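Long-range contacts in B-agarase (Agarivorans gilvus, PDB 5Z6P), which probably hydrolyses the beta-glycosidic bonds of agarose as a family 50 glycoside hydrolase: residues His193-His199 with Tyr645-Leu649; Ser71-Phe75 with His650-Trp654; Tyr364-Tyr370 with Glu393-Phe397; Ala235-His239 with Ser740-Pro746. All coordinates share one frame; numbering follows the deposited sequence.

Contact 1: residues His193-His199 with Tyr645-Leu649; sequences HGSLLDH and YKEGL
The carboxylate of E647 reaches the loop 193-199, and two of the four hydrogen bonds across the contact end on it. Its OE1 takes both, one from S195 OG at 2.8 Å and one from the backbone N of L196 at 3.1 Å. The two donors come from the same face, well above the carboxylate plane, and the L196 N-H points almost straight at the oxygen (165°). S195 OG is itself an acceptor for H199 NE2, 2.7 Å away and in the imidazole plane, so the donor to E647 is positioned by a second-shell histidine. This buried glutamate is thus gripped by a hydroxyl and an amide, and those donors would probably stabilise a negative charge on it. The backbone adds its own bond, E647 N to G194 O at 3.0 Å.

A separate polar pair lies at the other end. K646 bends at its second side-chain torsion (chi2 -70°) and passes over G194, bringing NZ to H193 NE2 at 2.9 Å, near the edge of the ring and only slightly tilted from its plane. G194 has a positive phi and lies directly beneath the lysine chain.

L196 packs its isobutyl end on the backbone of 647-648, CD1 3.3 Å from E647 O and CD2 near G648 CA.

The loop 193-199 joins strands 185-193 and 199-210 of the agarase CBM-like domain; the loop 645-649 follows strand 640-643, in the part of the chain related to the beta-galactosidase family. Helix 689-704 flanks the junction, with T702 touching both L196 and L649.

Contact 2: residues Ser71-Phe75 with His650-Trp654; sequences SKKHF and HPEPW
The turn between strands 64-69 and 76-81 of the agarase CBM-like domain meets the loop that leads from strand 640-643 toward helix 657-660, and the side chain of H650 is what enters that turn. H650 NE2 donates to S71 O at 3.1 Å, in the plane of its imidazole although the N-H is aimed imperfectly (144°). K73 O also stands at the ring edge, 3.2 Å from H650 CE1. On the other side of the ring, ND1 accepts the backbone N of E652 from within its own segment, which helps fix the rotation of the imidazole and is consistent with the proton being on NE2.

F75 lies over one face of this histidine. With CG swung anti to the amide nitrogen (chi1 -171°), its ring presents an edge to the H650 face in a T-shaped stack, centroids 5.4 Å apart and planes at 85°, while its CB makes a CH-pi contact above the same imidazole. Both sides of the interface are irregular turns, with helical backbone angles at 71-73 and 651-653 but no regular helical bonds; they join the beta-rich domain to the region related to the beta-galactosidase family.

E652 closes the exposed side of the contact. Its OE1 accepts F75 N at 2.8 Å, from above the carboxylate plane and nearly straight, and also takes a bond from a water that lies 2.6 Å from H74 ND1. Along the CD1-CE1 side of the phenyl ring, F75 CD1 packs 3.6 Å from P653 CD, and Y644 touches both of these residues.

Contact 3: residues Tyr364-Tyr370 with Glu393-Phe397; sequences YQWLPDY and ETYSF
Different first torsions bring W366 and F397 alongside each other: the indole CG is anti to its own amide nitrogen (chi1 177°), whereas the phenyl CG of F397 sits beside its nitrogen (chi1 -70°). The two side chains run antiparallel, side by side, and F397 CE1 meets the indole edge 4.1 Å from W366 CE3. W366 O lies at the phenyl edge, 3.7 Å from F397 CE1. Y364 comes to F397 from another part of the rim, Y364 CE1 to F397 CE2 at 3.7 Å; these two rings are nearly parallel but offset until little of one covers the other.

L367 CD2 sits against both F397 and Y395 where their rings meet, 3.8 Å from F397 CZ and 4.1 Å from Y395 CG; Y395 CD2 itself lies over the centre of the F397 ring. P368 covers one face of Y395, its CD making a CH-pi contact 4.1 Å from the ring centroid. The Y395 hydroxyl goes on to bond L374 O.

The polar contact stands at the exposed end. Y370 OH donates to E393 OE2 at 2.9 Å, on the syn lone pair, with ring and carboxylate planes 64° apart. E393 OE1 is engaged by T317 OG1.

Here a loop packs its aromatic and proline side chains on a strand-to-helix junction: strand 388-395, the middle strand of a three-stranded antiparallel sheet, runs into helix 397-406, with S396 as N-cap.

Contact 4: residues Ala235-His239 with Ser740-Pro746; sequences AQKIH and SDVPYQP
Q236 fits closely against the chain just before helix 745-762, and its amide makes both hydrogen bonds of the contact. The side chain runs extended past CG (chi2 -177°), which carries the flat amide group across to the turn. OE1 accepts the backbone N of Q745 at 2.9 Å, in the carbonyl plane and on a lone pair. NE2 donates to P743 O at 3.0 Å with a more bent geometry (135°), the acceptor lying off the amide plane. Since acceptor and donor ends are both used, this pairing fixes which way round the amide sits.

Y744 is the N-cap residue of that helix and Q745 its first residue, so Q236 OE1 takes up a backbone N-H at the helix start from a loop some 500 residues earlier in the chain. That loop, in turn, lies just ahead of helix 241-255.

Beside the amide the packing is mostly of side-chain carbons. I238 CG1 rests 3.8 Å from V742 CG2, an apolar pair, while the other valine methyl, CG1, lies 3.8 Å from Q236 NE2; L244 of helix 241-255 also touches I238.

Toward solvent the contact thins out. The exposed Q745 offers little more than its CB, 3.7 Å from Q236 OE1, and turns its own amide to D749 further along the helix. P746 CD only grazes Q236 OE1.

Overall arrangement
Contacts 1 and 2 form one continuous interface, their centres 8 Å apart: L197 O probably accepts S71 OG at 2.6 Å, and D198 OD1 lies 3.0 Å from K72 N, a probable hydrogen bond. Together they tie two neighbouring loops of the CBM-like domain to the single stretch 645-654. Contacts 3 and 4 sit elsewhere, 21 Å apart between centres, with nearest atoms about 6 Å apart; helix 397-406, which begins at F397, also touches S740. Contact 3 lies across the chain's centre from contacts 1 and 2, about 39 and 45 Å away between centres. Along the sequence, contact 4 crosses contacts 1 and 2, while contact 3 is nested within all three.

Contact 1: residues His193-His199 with Tyr645-Leu649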
# COMPACT_ATOMS: atom_id res chain seq x y z
N HIS A 193 -2.90 -16.05 0.54
CA HIS A 193 -3.34 -15.44 1.79
C HIS A 193 -4.12 -14.16 1.58
O HIS A 193 -4.11 -13.59 0.50
CB HIS A 193 -2.14 -15.18 2.71
CG HIS A 193 -1.35 -13.97 2.35
ND1 HIS A 193 -0.34 -13.99 1.41
CD2 HIS A 193 -1.41 -12.70 2.81
CE1 HIS A 193 0.18 -12.78 1.31
NE2 HIS A 193 -0.44 -11.98 2.15
N GLY A 194 -4.83 -13.75 2.62
CA GLY A 194 -5.62 -12.54 2.60
C GLY A 194 -6.75 -12.58 1.58
O GLY A 194 -7.17 -11.55 1.06
N SER A 195 -7.24 -13.77 1.29
CA SER A 195 -8.24 -13.91 0.24
C SER A 195 -9.65 -13.97 0.80
O SER A 195 -9.85 -14.37 1.94
CB SER A 195 -7.95 -15.14 -0.59
OG SER A 195 -8.76 -15.15 -1.75
N LEU A 196 -10.64 -13.59 -0.00
CA LEU A 196 -12.04 -13.71 0.41
C LEU A 196 -12.66 -15.01 -0.09
O LEU A 196 -13.83 -15.30 0.19
CB LEU A 196 -12.87 -12.53 -0.09
CG LEU A 196 -12.51 -11.15 0.46
CD1 LEU A 196 -13.49 -10.18 -0.12
CD2 LEU A 196 -12.57 -11.15 1.98
N LEU A 197 -11.87 -15.79 -0.81
CA LEU A 197 -12.38 -16.96 -1.49
C LEU A 197 -11.43 -18.13 -1.35
O LEU A 197 -10.26 -17.94 -1.08
CB LEU A 197 -12.61 -16.66 -2.97
CG LEU A 197 -13.49 -15.46 -3.31
CD1 LEU A 197 -13.40 -15.15 -4.80
CD2 LEU A 197 -14.92 -15.74 -2.91
N ASP A 198 -11.95 -19.34 -1.53
CA ASP A 198 -11.11 -20.52 -1.65
C ASP A 198 -10.51 -20.53 -3.05
O ASP A 198 -10.96 -19.81 -3.91
CB ASP A 198 -11.92 -21.79 -1.40
CG ASP A 198 -12.27 -21.97 0.07
OD1 ASP A 198 -11.58 -21.39 0.95
OD2 ASP A 198 -13.23 -22.71 0.36
N HIS A 199 -9.49 -21.34 -3.27
CA HIS A 199 -8.94 -21.47 -4.61
C HIS A 199 -8.60 -22.92 -4.94
O HIS A 199 -8.10 -23.65 -4.09
CB HIS A 199 -7.69 -20.58 -4.78
CG HIS A 199 -7.92 -19.14 -4.42
ND1 HIS A 199 -8.23 -18.17 -5.35
CD2 HIS A 199 -7.90 -18.51 -3.22
CE1 HIS A 199 -8.39 -17.01 -4.74
NE2 HIS A 199 -8.20 -17.19 -3.45
N TYR A 645 -4.11 -3.71 2.24
CA TYR A 645 -3.96 -4.20 0.89
C TYR A 645 -4.11 -5.71 0.88
O TYR A 645 -3.14 -6.44 0.80
CB TYR A 645 -2.60 -3.78 0.33
CG TYR A 645 -2.50 -2.29 0.04
CD1 TYR A 645 -3.04 -1.76 -1.12
CD2 TYR A 645 -1.86 -1.43 0.92
CE1 TYR A 645 -2.95 -0.41 -1.41
CE2 TYR A 645 -1.77 -0.08 0.65
CZ TYR A 645 -2.31 0.43 -0.53
OH TYR A 645 -2.22 1.77 -0.82
N LYS A 646 -5.36 -6.16 0.99
CA LYS A 646 -5.71 -7.57 0.87
C LYS A 646 -7.02 -7.62 0.10
O LYS A 646 -7.52 -6.58 -0.33
CB LYS A 646 -5.84 -8.24 2.25
CG LYS A 646 -4.58 -8.16 3.14
CD LYS A 646 -3.45 -9.02 2.63
CE LYS A 646 -2.10 -8.54 3.17
NZ LYS A 646 -0.94 -9.17 2.47
N GLU A 647 -7.59 -8.80 -0.07
CA GLU A 647 -8.81 -8.92 -0.85
C GLU A 647 -10.02 -8.36 -0.11
O GLU A 647 -11.05 -8.09 -0.73
CB GLU A 647 -9.03 -10.37 -1.26
CG GLU A 647 -7.94 -10.92 -2.19
CD GLU A 647 -8.29 -12.26 -2.80
OE1 GLU A 647 -9.47 -12.65 -2.75
OE2 GLU A 647 -7.38 -12.92 -3.34
N GLY A 648 -9.89 -8.17 1.20
CA GLY A 648 -10.91 -7.54 2.02
C GLY A 648 -10.61 -7.75 3.50
O GLY A 648 -9.55 -8.28 3.86
N LEU A 649 -11.55 -7.35 4.37
CA LEU A 649 -11.39 -7.46 5.81
C LEU A 649 -11.63 -8.90 6.28
O LEU A 649 -12.67 -9.22 6.86
CB LEU A 649 -12.33 -6.50 6.55
CG LEU A 649 -12.25 -5.04 6.11
CD1 LEU A 649 -13.18 -4.14 6.93
CD2 LEU A 649 -10.81 -4.54 6.19

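Contact 2: residues Ser71-Phe75 with His650-Trp654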
# COMPACT_ATOMS: atom_id res chain seq x y z
N SER A 71 -8.64 -20.64 1.97
CA SER A 71 -8.26 -19.28 2.31
C SER A 71 -9.45 -18.43 2.69
O SER A 71 -9.29 -17.40 3.33
CB SER A 71 -7.49 -18.64 1.14
OG SER A 71 -8.11 -18.95 -0.10
N LYS A 72 -10.66 -18.83 2.32
CA LYS A 72 -11.80 -18.08 2.81
C LYS A 72 -11.87 -18.14 4.34
O LYS A 72 -12.06 -17.13 5.01
CB LYS A 72 -13.11 -18.58 2.21
CG LYS A 72 -14.31 -17.78 2.71
CD LYS A 72 -15.60 -18.15 2.01
CE LYS A 72 -16.77 -17.41 2.64
NZ LYS A 72 -17.98 -17.49 1.78
N LYS A 73 -11.70 -19.34 4.88
CA LYS A 73 -11.71 -19.50 6.34
C LYS A 73 -10.41 -19.02 6.96
O LYS A 73 -10.41 -18.24 7.91
CB LYS A 73 -11.96 -20.95 6.73
CG LYS A 73 -12.03 -21.16 8.23
CD LYS A 73 -12.23 -22.62 8.58
CE LYS A 73 -12.13 -22.86 10.09
NZ LYS A 73 -12.01 -24.30 10.43
N HIS A 74 -9.30 -19.49 6.40
CA HIS A 74 -7.97 -19.29 6.97
C HIS A 74 -7.20 -18.17 6.30
O HIS A 74 -7.12 -18.13 5.08
CB HIS A 74 -7.16 -20.58 6.88
CG HIS A 74 -7.76 -21.73 7.62
ND1 HIS A 74 -7.64 -21.87 8.99
CD2 HIS A 74 -8.50 -22.78 7.20
CE1 HIS A 74 -8.27 -22.97 9.37
NE2 HIS A 74 -8.81 -23.53 8.30
N PHE A 75 -6.63 -17.27 7.08
CA PHE A 75 -5.88 -16.17 6.50
C PHE A 75 -4.63 -16.64 5.76
O PHE A 75 -4.39 -16.20 4.66
CB PHE A 75 -5.49 -15.13 7.55
CG PHE A 75 -4.90 -13.88 6.96
CD1 PHE A 75 -5.72 -12.85 6.56
CD2 PHE A 75 -3.54 -13.76 6.76
CE1 PHE A 75 -5.19 -11.69 6.00
CE2 PHE A 75 -3.00 -12.62 6.20
CZ PHE A 75 -3.83 -11.58 5.81
N HIS A 650 -10.65 -9.74 5.99
CA HIS A 650 -10.69 -11.13 6.41
C HIS A 650 -10.96 -11.22 7.92
O HIS A 650 -10.33 -10.52 8.70
CB HIS A 650 -9.38 -11.80 6.05
CG HIS A 650 -9.43 -13.29 6.13
ND1 HIS A 650 -9.47 -13.96 7.33
CD2 HIS A 650 -9.42 -14.23 5.17
CE1 HIS A 650 -9.49 -15.26 7.10
NE2 HIS A 650 -9.48 -15.45 5.79
N PRO A 651 -11.95 -12.04 8.31
CA PRO A 651 -12.37 -12.14 9.72
C PRO A 651 -11.24 -12.43 10.71
O PRO A 651 -11.26 -11.89 11.80
CB PRO A 651 -13.38 -13.30 9.71
CG PRO A 651 -13.67 -13.62 8.25
CD PRO A 651 -12.96 -12.62 7.40
N GLU A 652 -10.27 -13.25 10.33
CA GLU A 652 -9.25 -13.69 11.27
C GLU A 652 -8.34 -12.54 11.80
O GLU A 652 -8.21 -12.39 13.00
CB GLU A 652 -8.42 -14.79 10.61
CG GLU A 652 -7.57 -15.61 11.55
CD GLU A 652 -6.68 -16.58 10.80
OE1 GLU A 652 -7.16 -17.23 9.86
OE2 GLU A 652 -5.48 -16.67 11.14
N PRO A 653 -7.74 -11.70 10.92
CA PRO A 653 -6.90 -10.65 11.52
C PRO A 653 -7.69 -9.46 12.06
O PRO A 653 -7.14 -8.62 12.76
CB PRO A 653 -5.98 -10.21 10.37
CG PRO A 653 -6.81 -10.48 9.12
CD PRO A 653 -7.60 -11.74 9.45
N TRP A 654 -8.98 -9.38 11.74
CA TRP A 654 -9.78 -8.27 12.23
C TRP A 654 -10.63 -8.61 13.49
O TRP A 654 -11.47 -7.80 13.90
CB TRP A 654 -10.66 -7.74 11.09
CG TRP A 654 -9.82 -7.07 10.04
CD1 TRP A 654 -9.42 -7.59 8.84
CD2 TRP A 654 -9.23 -5.77 10.13
NE1 TRP A 654 -8.64 -6.68 8.17
CE2 TRP A 654 -8.50 -5.55 8.93
CE3 TRP A 654 -9.26 -4.75 11.09
CZ2 TRP A 654 -7.80 -4.37 8.69
CZ3 TRP A 654 -8.57 -3.58 10.84
CH2 TRP A 654 -7.86 -3.39 9.64
O HOH W 1 -6.35 -20.25 10.56

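Contact 3: residues Tyr364-Tyr370 with Glu393-Phe397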
# COMPACT_ATOMS: atom_id res chain seq x y z
N TYR A 364 11.07 6.23 -24.23
CA TYR A 364 10.04 7.18 -24.65
C TYR A 364 10.08 7.45 -26.15
O TYR A 364 11.09 7.90 -26.69
CB TYR A 364 10.16 8.49 -23.86
CG TYR A 364 10.11 8.29 -22.37
CD1 TYR A 364 8.90 8.08 -21.71
CD2 TYR A 364 11.28 8.29 -21.61
CE1 TYR A 364 8.85 7.89 -20.35
CE2 TYR A 364 11.24 8.09 -20.23
CZ TYR A 364 10.02 7.88 -19.61
OH TYR A 364 9.97 7.69 -18.25
N GLN A 365 8.97 7.16 -26.81
CA GLN A 365 8.79 7.51 -28.21
C GLN A 365 8.67 9.02 -28.39
O GLN A 365 9.10 9.56 -29.40
CB GLN A 365 7.55 6.83 -28.79
CG GLN A 365 7.66 5.34 -28.99
CD GLN A 365 6.40 4.75 -29.61
OE1 GLN A 365 5.30 5.31 -29.48
NE2 GLN A 365 6.54 3.63 -30.28
N TRP A 366 8.07 9.69 -27.42
CA TRP A 366 7.93 11.14 -27.47
C TRP A 366 8.14 11.83 -26.13
O TRP A 366 7.57 11.45 -25.11
CB TRP A 366 6.55 11.52 -28.01
CG TRP A 366 6.30 12.99 -28.04
CD1 TRP A 366 6.62 13.86 -29.04
CD2 TRP A 366 5.65 13.78 -27.03
NE1 TRP A 366 6.22 15.13 -28.72
CE2 TRP A 366 5.62 15.11 -27.48
CE3 TRP A 366 5.10 13.49 -25.77
CZ2 TRP A 366 5.06 16.14 -26.74
CZ3 TRP A 366 4.54 14.51 -25.04
CH2 TRP A 366 4.53 15.83 -25.52
N LEU A 367 8.99 12.85 -26.16
CA LEU A 367 9.07 13.84 -25.10
C LEU A 367 9.09 15.19 -25.81
O LEU A 367 9.67 15.31 -26.88
CB LEU A 367 10.30 13.62 -24.22
CG LEU A 367 10.14 12.44 -23.26
CD1 LEU A 367 11.44 12.08 -22.60
CD2 LEU A 367 9.09 12.76 -22.23
N PRO A 368 8.43 16.20 -25.23
CA PRO A 368 8.32 17.46 -25.97
C PRO A 368 9.64 18.21 -26.12
O PRO A 368 10.48 18.17 -25.22
CB PRO A 368 7.34 18.28 -25.12
CG PRO A 368 7.52 17.73 -23.72
CD PRO A 368 7.76 16.26 -23.92
N ASP A 369 9.81 18.87 -27.27
CA ASP A 369 10.83 19.89 -27.43
C ASP A 369 10.65 20.93 -26.33
O ASP A 369 9.54 21.17 -25.88
CB ASP A 369 10.73 20.56 -28.80
CG ASP A 369 11.03 19.61 -29.94
OD1 ASP A 369 11.65 18.55 -29.69
OD2 ASP A 369 10.65 19.93 -31.08
N TYR A 370 11.74 21.55 -25.91
CA TYR A 370 11.65 22.46 -24.78
C TYR A 370 10.91 23.75 -25.13
O TYR A 370 10.56 24.51 -24.24
CB TYR A 370 13.05 22.77 -24.25
CG TYR A 370 13.72 21.56 -23.61
CD1 TYR A 370 13.27 21.06 -22.40
CD2 TYR A 370 14.79 20.92 -24.22
CE1 TYR A 370 13.86 19.96 -21.82
CE2 TYR A 370 15.39 19.81 -23.64
CZ TYR A 370 14.92 19.34 -22.43
OH TYR A 370 15.51 18.24 -21.84
N GLU A 393 15.57 14.97 -14.52
CA GLU A 393 14.40 15.56 -15.15
C GLU A 393 13.23 14.61 -15.02
O GLU A 393 13.41 13.40 -15.07
CB GLU A 393 14.70 15.86 -16.62
CG GLU A 393 13.54 16.39 -17.40
CD GLU A 393 13.85 16.51 -18.88
OE1 GLU A 393 13.58 15.55 -19.63
OE2 GLU A 393 14.35 17.57 -19.30
N THR A 394 12.03 15.15 -14.83
CA THR A 394 10.83 14.34 -14.82
C THR A 394 9.82 14.85 -15.82
O THR A 394 9.94 15.96 -16.35
CB THR A 394 10.15 14.32 -13.43
OG1 THR A 394 9.68 15.63 -13.10
CG2 THR A 394 11.12 13.83 -12.37
N TYR A 395 8.80 14.04 -16.07
CA TYR A 395 7.71 14.47 -16.90
C TYR A 395 6.42 13.84 -16.42
O TYR A 395 6.41 12.71 -15.97
CB TYR A 395 7.97 14.11 -18.37
CG TYR A 395 7.05 14.83 -19.31
CD1 TYR A 395 7.22 16.18 -19.58
CD2 TYR A 395 5.98 14.17 -19.91
CE1 TYR A 395 6.37 16.85 -20.44
CE2 TYR A 395 5.13 14.84 -20.78
CZ TYR A 395 5.33 16.17 -21.04
OH TYR A 395 4.48 16.84 -21.90
N SER A 396 5.34 14.60 -16.50
CA SER A 396 4.02 14.07 -16.22
C SER A 396 3.21 14.00 -17.50
O SER A 396 2.71 15.01 -17.98
CB SER A 396 3.30 14.93 -15.18
OG SER A 396 1.92 14.67 -15.17
N PHE A 397 3.10 12.81 -18.07
CA PHE A 397 2.20 12.58 -19.19
C PHE A 397 0.74 12.84 -18.80
O PHE A 397 -0.06 13.28 -19.61
CB PHE A 397 2.37 11.16 -19.74
CG PHE A 397 3.67 10.93 -20.45
CD1 PHE A 397 3.80 11.23 -21.80
CD2 PHE A 397 4.77 10.43 -19.78
CE1 PHE A 397 5.00 11.04 -22.47
CE2 PHE A 397 5.98 10.22 -20.44
CZ PHE A 397 6.09 10.53 -21.79

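Contact 4: residues Ala235-His239 with Ser740-Pro746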
# COMPACT_ATOMS: atom_id res chain seq x y z
N ALA A 235 -8.64 -2.49 -24.31
CA ALA A 235 -9.96 -1.96 -24.66
C ALA A 235 -10.11 -0.44 -24.61
O ALA A 235 -10.85 0.13 -25.42
CB ALA A 235 -11.02 -2.59 -23.77
N GLN A 236 -9.46 0.23 -23.67
CA GLN A 236 -9.68 1.67 -23.57
C GLN A 236 -8.42 2.48 -23.87
O GLN A 236 -8.33 3.64 -23.49
CB GLN A 236 -10.25 2.02 -22.18
CG GLN A 236 -11.65 1.43 -21.94
CD GLN A 236 -12.24 1.84 -20.60
OE1 GLN A 236 -12.12 1.12 -19.61
NE2 GLN A 236 -12.86 2.99 -20.56
N LYS A 237 -7.47 1.88 -24.57
CA LYS A 237 -6.27 2.61 -24.99
C LYS A 237 -6.61 3.80 -25.92
O LYS A 237 -7.50 3.71 -26.75
CB LYS A 237 -5.27 1.67 -25.67
CG LYS A 237 -4.04 2.36 -26.18
CD LYS A 237 -3.04 1.38 -26.71
CE LYS A 237 -1.87 2.10 -27.32
NZ LYS A 237 -0.82 1.17 -27.75
N ILE A 238 -5.90 4.92 -25.74
CA ILE A 238 -6.06 6.10 -26.59
C ILE A 238 -5.03 6.09 -27.72
O ILE A 238 -3.84 5.98 -27.46
CB ILE A 238 -5.92 7.41 -25.77
CG1 ILE A 238 -7.12 7.62 -24.84
CG2 ILE A 238 -5.76 8.61 -26.69
CD1 ILE A 238 -8.41 7.91 -25.54
N HIS A 239 -5.49 6.24 -28.96
CA HIS A 239 -4.60 6.14 -30.13
C HIS A 239 -4.29 7.46 -30.83
O HIS A 239 -3.40 7.50 -31.68
CB HIS A 239 -5.18 5.18 -31.17
CG HIS A 239 -5.53 3.83 -30.60
ND1 HIS A 239 -6.78 3.53 -30.13
CD2 HIS A 239 -4.77 2.73 -30.41
CE1 HIS A 239 -6.80 2.28 -29.69
NE2 HIS A 239 -5.59 1.78 -29.85
N SER A 740 -3.90 8.54 -19.48
CA SER A 740 -4.55 9.47 -20.39
C SER A 740 -5.89 9.95 -19.87
O SER A 740 -6.71 10.41 -20.64
CB SER A 740 -4.72 8.84 -21.79
OG SER A 740 -5.13 7.50 -21.72
N ASP A 741 -6.08 9.87 -18.55
CA ASP A 741 -7.28 10.34 -17.88
C ASP A 741 -8.54 9.67 -18.42
O ASP A 741 -9.60 10.29 -18.49
CB ASP A 741 -7.42 11.88 -17.99
CG ASP A 741 -8.36 12.47 -16.94
OD1 ASP A 741 -8.35 11.95 -15.80
OD2 ASP A 741 -9.12 13.43 -17.24
N VAL A 742 -8.43 8.40 -18.80
CA VAL A 742 -9.62 7.66 -19.17
C VAL A 742 -10.03 6.69 -18.05
O VAL A 742 -9.29 5.79 -17.71
CB VAL A 742 -9.42 6.84 -20.47
CG1 VAL A 742 -10.70 6.08 -20.80
CG2 VAL A 742 -9.04 7.74 -21.62
N PRO A 743 -11.24 6.87 -17.50
CA PRO A 743 -11.74 5.97 -16.45
C PRO A 743 -11.87 4.51 -16.90
O PRO A 743 -12.50 4.25 -17.91
CB PRO A 743 -13.12 6.55 -16.12
CG PRO A 743 -13.03 7.99 -16.53
CD PRO A 743 -12.18 7.98 -17.77
N TYR A 744 -11.23 3.59 -16.18
CA TYR A 744 -11.40 2.17 -16.42
C TYR A 744 -12.86 1.79 -16.15
O TYR A 744 -13.37 2.01 -15.05
CB TYR A 744 -10.46 1.33 -15.55
CG TYR A 744 -8.99 1.39 -15.93
CD1 TYR A 744 -8.50 0.68 -17.01
CD2 TYR A 744 -8.09 2.13 -15.18
CE1 TYR A 744 -7.17 0.70 -17.36
CE2 TYR A 744 -6.73 2.17 -15.51
CZ TYR A 744 -6.28 1.45 -16.61
OH TYR A 744 -4.96 1.47 -16.95
N GLN A 745 -13.54 1.23 -17.14
CA GLN A 745 -14.99 1.06 -17.01
C GLN A 745 -15.44 0.10 -15.91
O GLN A 745 -16.40 0.39 -15.21
CB GLN A 745 -15.60 0.63 -18.35
CG GLN A 745 -17.11 0.84 -18.40
CD GLN A 745 -17.51 2.27 -18.09
OE1 GLN A 745 -17.00 3.21 -18.70
NE2 GLN A 745 -18.41 2.44 -17.15
N PRO A 746 -14.77 -1.06 -15.75
CA PRO A 746 -15.24 -1.91 -14.66
C PRO A 746 -14.99 -1.32 -13.25
O PRO A 746 -15.71 -1.68 -12.34
CB PRO A 746 -14.44 -3.21 -14.84
CG PRO A 746 -13.96 -3.17 -16.27
CD PRO A 746 -13.72 -1.72 -16.55